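Beta subunit of photoactivated adenylyl cyclase (Beggiatoa sp. PS, PDB 5M2A) probably converts ATP to cyclic AMP in response to blue light, which is sensed by a flavin-binding BLUF domain coupled to a cyclase domain. Local coordinates at residues A[40-45]-A[89-94]; A[76-81]-A[133-138]; A[307-312]-A[327-332]. All blocks are in the same frame, centred on the assembly; numbering follows the deposited sequence. Where two conformers were deposited one is given.

Interaction 1: A[40-45]-A[89-94]; sequences TGVLLY and RMFPNW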
loop_
_atom_site.group_PDB
_atom_site.type_symbol
_atom_site.label_atom_id
_atom_site.label_comp_id
_atom_site.label_asym_id
_atom_site.label_seq_id
_atom_site.Cartn_x
_atom_site.Cartn_y
_atom_site.Cartn_z
ATOM N N THR A 40 1.555 35.861 4.223
ATOM C CA THR A 40 0.400 35.969 3.352
ATOM C C THR A 40 -0.092 34.570 3.004
ATOM O O THR A 40 0.619 33.576 3.178
ATOM C CB THR A 40 0.729 36.757 2.079
ATOM O OG1 THR A 40 1.873 36.187 1.435
ATOM C CG2 THR A 40 1.004 38.231 2.408
ATOM N N GLY A 41 -1.323 34.492 2.529
ATOM C CA GLY A 41 -1.860 33.215 2.106
ATOM C C GLY A 41 -3.362 33.243 1.959
ATOM O O GLY A 41 -4.005 34.294 1.990
ATOM N N VAL A 42 -3.914 32.043 1.761
ATOM C CA VAL A 42 -5.340 31.850 1.553
ATOM C C VAL A 42 -5.797 30.648 2.353
ATOM O O VAL A 42 -5.053 29.675 2.528
ATOM C CB VAL A 42 -5.707 31.653 0.060
ATOM C CG1 VAL A 42 -5.417 32.897 -0.723
ATOM C CG2 VAL A 42 -4.952 30.477 -0.531
ATOM N N LEU A 43 -7.027 30.713 2.845
ATOM C CA LEU A 43 -7.661 29.611 3.557
ATOM C C LEU A 43 -8.987 29.323 2.874
ATOM O O LEU A 43 -9.873 30.183 2.855
ATOM C CB LEU A 43 -7.871 29.946 5.037
ATOM C CG LEU A 43 -8.631 28.917 5.874
ATOM C CD1 LEU A 43 -7.846 27.608 5.943
ATOM C CD2 LEU A 43 -8.910 29.476 7.271
ATOM N N LEU A 44 -9.113 28.137 2.291
ATOM C CA LEU A 44 -10.342 27.696 1.650
ATOM C C LEU A 44 -10.955 26.560 2.458
ATOM O O LEU A 44 -10.243 25.724 3.019
ATOM C CB LEU A 44 -10.088 27.211 0.216
ATOM C CG LEU A 44 -10.128 28.207 -0.942
ATOM C CD1 LEU A 44 -8.917 29.089 -0.904
ATOM C CD2 LEU A 44 -10.199 27.468 -2.267
ATOM N N TYR A 45 -12.281 26.525 2.520
ATOM C CA TYR A 45 -12.917 25.353 3.100
ATOM C C TYR A 45 -14.069 24.890 2.223
ATOM O O TYR A 45 -14.744 25.689 1.568
ATOM C CB TYR A 45 -13.367 25.567 4.556
ATOM C CG TYR A 45 -14.284 26.726 4.831
ATOM C CD1 TYR A 45 -13.798 28.027 4.875
ATOM C CD2 TYR A 45 -15.624 26.515 5.118
ATOM C CE1 TYR A 45 -14.630 29.087 5.156
ATOM C CE2 TYR A 45 -16.466 27.570 5.401
ATOM C CZ TYR A 45 -15.961 28.855 5.423
ATOM O OH TYR A 45 -16.797 29.909 5.707
ATOM N N ARG A 89 5.936 36.032 -3.744
ATOM C CA ARG A 89 4.730 35.655 -3.025
ATOM C C ARG A 89 3.603 35.379 -4.008
ATOM O O ARG A 89 3.457 36.069 -5.020
ATOM C CB ARG A 89 4.309 36.764 -2.062
ATOM C CG ARG A 89 5.177 36.886 -0.828
ATOM C CD ARG A 89 4.709 38.041 0.042
ATOM N NE ARG A 89 5.613 38.273 1.163
ATOM C CZ ARG A 89 5.467 37.731 2.366
ATOM N NH1 ARG A 89 4.449 36.914 2.609
ATOM N NH2 ARG A 89 6.341 38.001 3.325
ATOM N N MET A 90 2.802 34.362 -3.700
ATOM C CA MET A 90 1.645 34.051 -4.526
ATOM C C MET A 90 0.476 34.992 -4.253
ATOM O O MET A 90 -0.293 35.303 -5.170
ATOM C CB MET A 90 1.224 32.600 -4.286
ATOM C CG MET A 90 0.614 31.926 -5.485
ATOM S SD MET A 90 0.303 30.177 -5.175
ATOM C CE MET A 90 -0.000 29.629 -6.855
ATOM N N PHE A 91 0.329 35.457 -3.014
ATOM C CA PHE A 91 -0.798 36.291 -2.601
ATOM C C PHE A 91 -0.277 37.483 -1.809
ATOM O O PHE A 91 -0.590 37.652 -0.626
ATOM C CB PHE A 91 -1.800 35.469 -1.792
ATOM C CG PHE A 91 -2.168 34.181 -2.452
ATOM C CD1 PHE A 91 -3.057 34.166 -3.513
ATOM C CD2 PHE A 91 -1.607 32.989 -2.037
ATOM C CE1 PHE A 91 -3.394 32.982 -4.135
ATOM C CE2 PHE A 91 -1.940 31.799 -2.659
ATOM C CZ PHE A 91 -2.838 31.800 -3.712
ATOM N N PRO A 92 0.496 38.357 -2.456
ATOM C CA PRO A 92 1.187 39.424 -1.715
ATOM C C PRO A 92 0.260 40.389 -0.998
ATOM O O PRO A 92 0.706 41.071 -0.069
ATOM C CB PRO A 92 1.988 40.143 -2.810
ATOM C CG PRO A 92 1.211 39.891 -4.060
ATOM C CD PRO A 92 0.651 38.501 -3.913
ATOM N N ASN A 93 -1.010 40.471 -1.393
ATOM C CA ASN A 93 -1.929 41.457 -0.840
ATOM C C ASN A 93 -2.867 40.882 0.213
ATOM O O ASN A 93 -3.693 41.623 0.753
ATOM C CB ASN A 93 -2.756 42.094 -1.963
ATOM C CG ASN A 93 -1.894 42.712 -3.045
ATOM O OD1 ASN A 93 -0.971 43.475 -2.764
ATOM N ND2 ASN A 93 -2.187 42.372 -4.294
ATOM N N TRP A 94 -2.765 39.590 0.518
ATOM C CA TRP A 94 -3.681 38.928 1.444
ATOM C C TRP A 94 -2.891 38.380 2.624
ATOM O O TRP A 94 -2.231 37.348 2.498
ATOM C CB TRP A 94 -4.439 37.805 0.750
ATOM C CG TRP A 94 -5.297 38.229 -0.401
ATOM C CD1 TRP A 94 -5.795 39.475 -0.646
ATOM C CD2 TRP A 94 -5.761 37.394 -1.468
ATOM N NE1 TRP A 94 -6.542 39.468 -1.805
ATOM C CE2 TRP A 94 -6.536 38.200 -2.327
ATOM C CE3 TRP A 94 -5.593 36.043 -1.783
ATOM C CZ2 TRP A 94 -7.143 37.696 -3.479
ATOM C CZ3 TRP A 94 -6.200 35.543 -2.928
ATOM C CH2 TRP A 94 -6.964 36.368 -3.759
#
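Loop-on-strand packing joins 89-94 to T40, G41 and V42 at the start of strand 40-46 of the BLUF-domain sheet, and it illustrates how an irregular loop can be fastened to a sheet. The loop makes a type I turn from F91 to W94, and the backbone N of G41 donates to W94 O at 3.0 Å. A beta carbon on G41 would press on the carbonyl O of T40. The second tie comes from a side chain: R89 NH1 reaches T40 OG1 at 2.9 Å, with the hydroxyl close to the guanidinium plane, while R89 NH2 holds N38 O and T40 OG1 also bonds E55. T40 CB rests on the carbonyl oxygens of F91 (3.1 Å) and W94 (3.0 Å). The apolar part centres on V42: in one of two modelled conformers CG1, anti to the carbonyl carbon (chi1 -65°), lies over the centre of the F91 ring, 3.8 Å from the centroid, a CH-pi contact; the opposite face carries M90 CB. The same methyl meets the edge of the W94 indole. Were F91 replaced by an alanine, V42 CG1 would probably lose its aromatic face and a gap open beside I53. Strand 49-55 flanks the contact through V42 and F91, strand 97-100 lies along the other side of strand 40-46, and P111 and M108 of the second subunit cover F91 and W94.

Interaction 2: A[76-81]-A[133-138]; sequences NILCLK and RVIYLI
With CG swung anti to the backbone N (chi1 175°), L78 brings its CD1 up to the helix, where I135 and I138 each present a CG2 methyl 4.3 Å from that CD1. I138 holds CG1 beside its own backbone N (chi1 -68°), which leaves CG2 beside the carbonyl carbon, on the strand side. The result is a strand-on-helix contact: an edge strand of the BLUF domain, 77-83, meets the short helix 132-139, their local axes approaching to 8.4 Å at 62°. It is a useful example of an interface that is apolar at one end and lined by backbone carbonyls and a water at the other. The apolar end is light: one leucine methyl reaches two isoleucines one helical turn apart, and H123, R124 and E127 of helix 110-129 also pack on L78. At the other end I138 CG2 lies 3.6 Å from C79 O, and the chain of the strand is distorted by a classic beta bulge, in which L80 and K81 both face V9 of the neighbouring strand 5-14. Just beyond I138, N139 accepts the backbone N-H of C79 through its OD1, so a polar side chain of the helix also ties down the strand. The second subunit packs on both elements, with L126 on I138, I119 on L80, and T118 bonded to K81 NZ. Two acceptors, C79 O and I138 O, approach to 3.1 Å without a hydrogen bond between them, and beside them a water lies within hydrogen-bonding distance of strand and helix alike, 2.9 Å from L80 O and 2.9 Å from I138 O.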
loop_
_atom_site.group_PDB
_atom_site.type_symbol
_atom_site.label_atom_id
_atom_site.label_comp_id
_atom_site.label_asym_id
_atom_site.label_seq_id
_atom_site.Cartn_x
_atom_site.Cartn_y
_atom_site.Cartn_z
ATOM N N ASN A 76 -6.358 15.407 11.251
ATOM C CA ASN A 76 -5.851 14.714 10.063
ATOM C C ASN A 76 -5.158 15.699 9.123
ATOM O O ASN A 76 -5.488 15.822 7.940
ATOM C CB ASN A 76 -6.966 13.953 9.343
ATOM C CG ASN A 76 -6.433 12.952 8.324
ATOM O OD1 ASN A 76 -7.127 12.565 7.378
ATOM N ND2 ASN A 76 -5.185 12.535 8.509
ATOM N N ILE A 77 -4.184 16.413 9.671
ATOM C CA ILE A 77 -3.479 17.441 8.913
ATOM C C ILE A 77 -2.386 16.795 8.073
ATOM O O ILE A 77 -1.560 16.029 8.583
ATOM C CB ILE A 77 -2.902 18.503 9.859
ATOM C CG1 ILE A 77 -4.026 19.133 10.687
ATOM C CG2 ILE A 77 -2.135 19.556 9.062
ATOM C CD1 ILE A 77 -3.531 19.901 11.897
ATOM N N LEU A 78 -2.373 17.107 6.779
ATOM C CA LEU A 78 -1.344 16.609 5.874
ATOM C C LEU A 78 -0.811 17.781 5.066
ATOM O O LEU A 78 -1.547 18.389 4.279
ATOM C CB LEU A 78 -1.879 15.509 4.957
ATOM C CG LEU A 78 -0.894 15.026 3.888
ATOM C CD1 LEU A 78 0.352 14.439 4.523
ATOM C CD2 LEU A 78 -1.536 14.015 2.948
ATOM N N CYS A 79 0.461 18.102 5.268
ATOM C CA CYS A 79 1.129 19.078 4.422
ATOM C C CYS A 79 1.465 18.429 3.086
ATOM O O CYS A 79 2.126 17.386 3.044
ATOM C CB CYS A 79 2.391 19.605 5.100
ATOM S SG CYS A 79 3.259 20.856 4.125
ATOM N N LEU A 80 1.010 19.051 1.996
ATOM C CA LEU A 80 1.107 18.466 0.663
ATOM C C LEU A 80 2.305 18.950 -0.130
ATOM O O LEU A 80 2.793 18.225 -1.005
ATOM C CB LEU A 80 -0.151 18.779 -0.148
ATOM C CG LEU A 80 -1.459 18.183 0.352
ATOM C CD1 LEU A 80 -2.571 18.654 -0.558
ATOM C CD2 LEU A 80 -1.372 16.667 0.380
ATOM N N LYS A 81 2.786 20.152 0.146
ATOM C CA LYS A 81 3.828 20.719 -0.687
ATOM C C LYS A 81 4.534 21.796 0.111
ATOM O O LYS A 81 3.895 22.560 0.838
ATOM C CB LYS A 81 3.250 21.292 -1.990
ATOM C CG LYS A 81 4.267 22.028 -2.856
ATOM C CD LYS A 81 3.591 22.829 -3.961
ATOM C CE LYS A 81 3.244 21.969 -5.164
ATOM N NZ LYS A 81 2.525 22.755 -6.212
ATOM N N ARG A 133 5.938 5.595 5.969
ATOM C CA ARG A 133 7.120 6.298 5.472
ATOM C C ARG A 133 6.771 7.239 4.320
ATOM O O ARG A 133 7.317 8.348 4.223
ATOM C CB ARG A 133 8.164 5.263 5.040
ATOM C CG ARG A 133 9.351 5.809 4.294
ATOM C CD ARG A 133 10.175 6.737 5.151
ATOM N NE ARG A 133 11.424 7.092 4.486
ATOM C CZ ARG A 133 12.278 8.000 4.937
ATOM N NH1 ARG A 133 12.023 8.655 6.063
ATOM N NH2 ARG A 133 13.383 8.258 4.256
ATOM N N VAL A 134 5.839 6.837 3.461
ATOM C CA VAL A 134 5.475 7.700 2.341
ATOM C C VAL A 134 4.743 8.945 2.834
ATOM O O VAL A 134 4.987 10.062 2.355
ATOM C CB VAL A 134 4.628 6.926 1.323
ATOM C CG1 VAL A 134 4.093 7.904 0.323
ATOM C CG2 VAL A 134 5.455 5.839 0.637
ATOM N N ILE A 135 3.820 8.768 3.781
ATOM C CA ILE A 135 3.103 9.909 4.346
ATOM C C ILE A 135 4.081 10.858 5.027
ATOM O O ILE A 135 3.969 12.087 4.910
ATOM C CB ILE A 135 2.011 9.414 5.315
ATOM C CG1 ILE A 135 0.930 8.649 4.549
ATOM C CG2 ILE A 135 1.418 10.581 6.113
ATOM C CD1 ILE A 135 0.235 9.465 3.470
ATOM N N TYR A 136 5.057 10.302 5.740
ATOM C CA TYR A 136 6.080 11.123 6.379
ATOM C C TYR A 136 6.825 11.972 5.356
ATOM O O TYR A 136 6.978 13.190 5.532
ATOM C CB TYR A 136 7.048 10.220 7.144
ATOM C CG TYR A 136 8.182 10.967 7.789
ATOM C CD1 TYR A 136 8.027 11.564 9.033
ATOM C CD2 TYR A 136 9.406 11.084 7.152
ATOM C CE1 TYR A 136 9.059 12.256 9.623
ATOM C CE2 TYR A 136 10.447 11.772 7.734
ATOM C CZ TYR A 136 10.269 12.359 8.968
ATOM O OH TYR A 136 11.309 13.045 9.548
ATOM N N LEU A 137 7.293 11.346 4.273
ATOM C CA LEU A 137 8.046 12.082 3.257
ATOM C C LEU A 137 7.217 13.208 2.658
ATOM O O LEU A 137 7.715 14.323 2.461
ATOM C CB LEU A 137 8.514 11.131 2.158
ATOM C CG LEU A 137 9.625 10.176 2.582
ATOM C CD1 LEU A 137 9.859 9.123 1.516
ATOM C CD2 LEU A 137 10.919 10.945 2.880
ATOM N N ILE A 138 5.948 12.935 2.361
ATOM C CA ILE A 138 5.084 13.971 1.800
ATOM C C ILE A 138 4.895 15.101 2.799
ATOM O O ILE A 138 4.928 16.284 2.435
ATOM C CB ILE A 138 3.739 13.363 1.371
ATOM C CG1 ILE A 138 3.953 12.429 0.184
ATOM C CG2 ILE A 138 2.740 14.464 1.004
ATOM C CD1 ILE A 138 2.762 11.622 -0.144
HETATM O O HOH W 1 5.366 16.982 -0.318
#

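Interaction 3: A[307-312]-A[327-332]; sequences WTFINL and YTVNEA
T328 and I310 face each other as the hydrogen-bonded pair of an antiparallel hairpin, strands 309-315 and 324-329 of the cyclase domain, and the side chains around them show how conformation sorts the two faces of such a ribbon. On the face of this pair, T328 places OG1 opposite its backbone N (chi1 -173°), where it bonds L293 O of the adjoining strand; CG2 is thereby left between the backbone N and the carbonyl carbon, beside I310. That methyl lies 3.8 Å from I310 CB and receives L312 CD1 at 3.6 Å. I310 itself runs out along an extended chain, so that its CD1 reaches past T328 to the CA of N330 at 3.8 Å. The other face is more aromatic. V329 and F309 point the same way, and V329 CG1 touches both W307 CB and F309 CD1, the latter 3.9 Å away, while W307 CB also lies over one face of the F309 ring. W307 is fixed from outside, its NE1 bonded to D216 of helix 215-235. At the far end N311 stretches CG away from its N (chi1 -175°), bringing its amide obliquely to Y327 with the two planes nearly perpendicular; ND2 comes 3.2 Å from the CZ of Y327 and donates to E325, and OD1 accepts from G313 N. Beneath all this the backbone carries I310 N to T328 O and T328 N to I310 O, and a third backbone bond runs from N330 N to T308 O at 3.0 Å as the chain leaves the strand for a 3-10 turn. Chemically the division is clear: backbone bonds set the register of the ribbon, aliphatic groups pack on the I310 and T328 face, aromatic rings join them on the F309 and Y327 face, and the polar side-chain ends of T328, W307 and N311 bond to groups beyond the paired segments.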
loop_
_atom_site.group_PDB
_atom_site.type_symbol
_atom_site.label_atom_id
_atom_site.label_comp_id
_atom_site.label_asym_id
_atom_site.label_seq_id
_atom_site.Cartn_x
_atom_site.Cartn_y
_atom_site.Cartn_z
ATOM N N TRP A 307 14.908 -4.163 31.261
ATOM C CA TRP A 307 14.177 -5.390 30.990
ATOM C C TRP A 307 14.889 -6.572 31.637
ATOM O O TRP A 307 16.112 -6.575 31.792
ATOM C CB TRP A 307 14.057 -5.636 29.486
ATOM C CG TRP A 307 13.426 -4.509 28.743
ATOM C CD1 TRP A 307 14.054 -3.596 27.951
ATOM C CD2 TRP A 307 12.036 -4.172 28.725
ATOM N NE1 TRP A 307 13.138 -2.715 27.432
ATOM C CE2 TRP A 307 11.891 -3.044 27.894
ATOM C CE3 TRP A 307 10.899 -4.721 29.325
ATOM C CZ2 TRP A 307 10.656 -2.444 27.656
ATOM C CZ3 TRP A 307 9.671 -4.129 29.091
ATOM C CH2 TRP A 307 9.555 -3.005 28.258
ATOM N N THR A 308 14.112 -7.585 32.013
ATOM C CA THR A 308 14.675 -8.877 32.406
ATOM C C THR A 308 14.760 -9.724 31.142
ATOM O O THR A 308 13.807 -10.399 30.751
ATOM C CB THR A 308 13.824 -9.544 33.478
ATOM O OG1 THR A 308 13.786 -8.709 34.641
ATOM C CG2 THR A 308 14.406 -10.902 33.849
ATOM N N PHE A 309 15.914 -9.676 30.486
ATOM C CA PHE A 309 16.094 -10.413 29.247
ATOM C C PHE A 309 16.320 -11.887 29.552
ATOM O O PHE A 309 17.012 -12.247 30.512
ATOM C CB PHE A 309 17.267 -9.852 28.443
ATOM C CG PHE A 309 17.010 -8.486 27.852
ATOM C CD1 PHE A 309 16.147 -8.327 26.788
ATOM C CD2 PHE A 309 17.676 -7.366 28.352
ATOM C CE1 PHE A 309 15.926 -7.061 26.236
ATOM C CE2 PHE A 309 17.464 -6.107 27.807
ATOM C CZ PHE A 309 16.583 -5.956 26.747
ATOM N N ILE A 310 15.719 -12.738 28.732
ATOM C CA ILE A 310 15.774 -14.183 28.896
ATOM C C ILE A 310 16.320 -14.774 27.608
ATOM O O ILE A 310 15.792 -14.502 26.522
ATOM C CB ILE A 310 14.387 -14.761 29.230
ATOM C CG1 ILE A 310 13.950 -14.302 30.626
ATOM C CG2 ILE A 310 14.414 -16.283 29.134
ATOM C CD1 ILE A 310 12.557 -14.732 31.018
ATOM N N ASN A 311 17.389 -15.557 27.721
ATOM C CA ASN A 311 17.994 -16.168 26.546
ATOM C C ASN A 311 17.281 -17.475 26.220
ATOM O O ASN A 311 17.283 -18.413 27.028
ATOM C CB ASN A 311 19.485 -16.409 26.768
ATOM C CG ASN A 311 20.172 -16.930 25.527
ATOM O OD1 ASN A 311 20.041 -18.103 25.175
ATOM N ND2 ASN A 311 20.900 -16.055 24.846
ATOM N N LEU A 312 16.693 -17.541 25.026
ATOM C CA LEU A 312 15.965 -18.711 24.561
ATOM C C LEU A 312 16.813 -19.606 23.662
ATOM O O LEU A 312 16.265 -20.448 22.942
ATOM C CB LEU A 312 14.690 -18.274 23.838
ATOM C CG LEU A 312 13.751 -17.465 24.733
ATOM C CD1 LEU A 312 12.533 -16.993 23.963
ATOM C CD2 LEU A 312 13.338 -18.305 25.940
ATOM N N TYR A 327 16.058 -14.058 22.049
ATOM C CA TYR A 327 15.795 -13.497 23.359
ATOM C C TYR A 327 14.322 -13.150 23.490
ATOM O O TYR A 327 13.591 -13.047 22.507
ATOM C CB TYR A 327 16.621 -12.230 23.611
ATOM C CG TYR A 327 18.092 -12.476 23.757
ATOM C CD1 TYR A 327 18.932 -12.484 22.646
ATOM C CD2 TYR A 327 18.645 -12.709 25.004
ATOM C CE1 TYR A 327 20.293 -12.719 22.787
ATOM C CE2 TYR A 327 19.994 -12.943 25.151
ATOM C CZ TYR A 327 20.810 -12.944 24.044
ATOM O OH TYR A 327 22.155 -13.180 24.208
ATOM N N THR A 328 13.920 -12.931 24.733
ATOM C CA THR A 328 12.616 -12.393 25.058
ATOM C C THR A 328 12.762 -11.575 26.332
ATOM O O THR A 328 13.872 -11.378 26.839
ATOM C CB THR A 328 11.582 -13.517 25.195
ATOM O OG1 THR A 328 10.280 -12.942 25.355
ATOM C CG2 THR A 328 11.893 -14.390 26.400
ATOM N N VAL A 329 11.640 -11.068 26.833
ATOM C CA VAL A 329 11.604 -10.432 28.143
ATOM C C VAL A 329 10.643 -11.209 29.031
ATOM O O VAL A 329 9.694 -11.837 28.553
ATOM C CB VAL A 329 11.215 -8.934 28.068
ATOM C CG1 VAL A 329 12.290 -8.138 27.286
ATOM C CG2 VAL A 329 9.842 -8.741 27.423
ATOM N N ASN A 330 10.924 -11.191 30.339
ATOM C CA ASN A 330 10.088 -11.915 31.292
ATOM C C ASN A 330 8.623 -11.499 31.175
ATOM O O ASN A 330 7.716 -12.334 31.299
ATOM C CB ASN A 330 10.608 -11.674 32.709
ATOM C CG ASN A 330 9.863 -12.486 33.755
ATOM O OD1 ASN A 330 9.209 -11.931 34.640
ATOM N ND2 ASN A 330 9.962 -13.802 33.660
ATOM N N GLU A 331 8.372 -10.213 30.927
ATOM C CA GLU A 331 7.003 -9.713 30.816
ATOM C C GLU A 331 6.219 -10.352 29.665
ATOM O O GLU A 331 4.984 -10.304 29.675
ATOM C CB GLU A 331 7.012 -8.186 30.640
ATOM C CG GLU A 331 7.534 -7.397 31.839
ATOM C CD GLU A 331 6.628 -7.496 33.059
ATOM O OE1 GLU A 331 5.392 -7.513 32.894
ATOM O OE2 GLU A 331 7.154 -7.558 34.191
ATOM N N ALA A 332 6.894 -10.947 28.680
ATOM C CA ALA A 332 6.209 -11.555 27.544
ATOM C C ALA A 332 5.786 -12.998 27.808
ATOM O O ALA A 332 5.254 -13.653 26.905
ATOM C CB ALA A 332 7.087 -11.503 26.292
#

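How the interactions relate
Interaction 1 lies in the BLUF domain, and interaction 2 joins the sheet of that domain to helix 132-139; both reach the same sheet, their centres 21 Å apart and their nearest atoms about 7 Å. Their segments alternate along the chain, and both are covered in part by the second subunit. L43, within 40-45, touches the FMN, whereas the side chain of C79 in interaction 2 is about 12 Å from the flavin. Interaction 3 stands apart in the cyclase domain, across the chain's centre from interaction 1, with centres 56 Å apart; its centre is 37 Å from that of interaction 2. Interaction 2, nearest the chain's centre, thus sits between the flavin end and the catalytic domain.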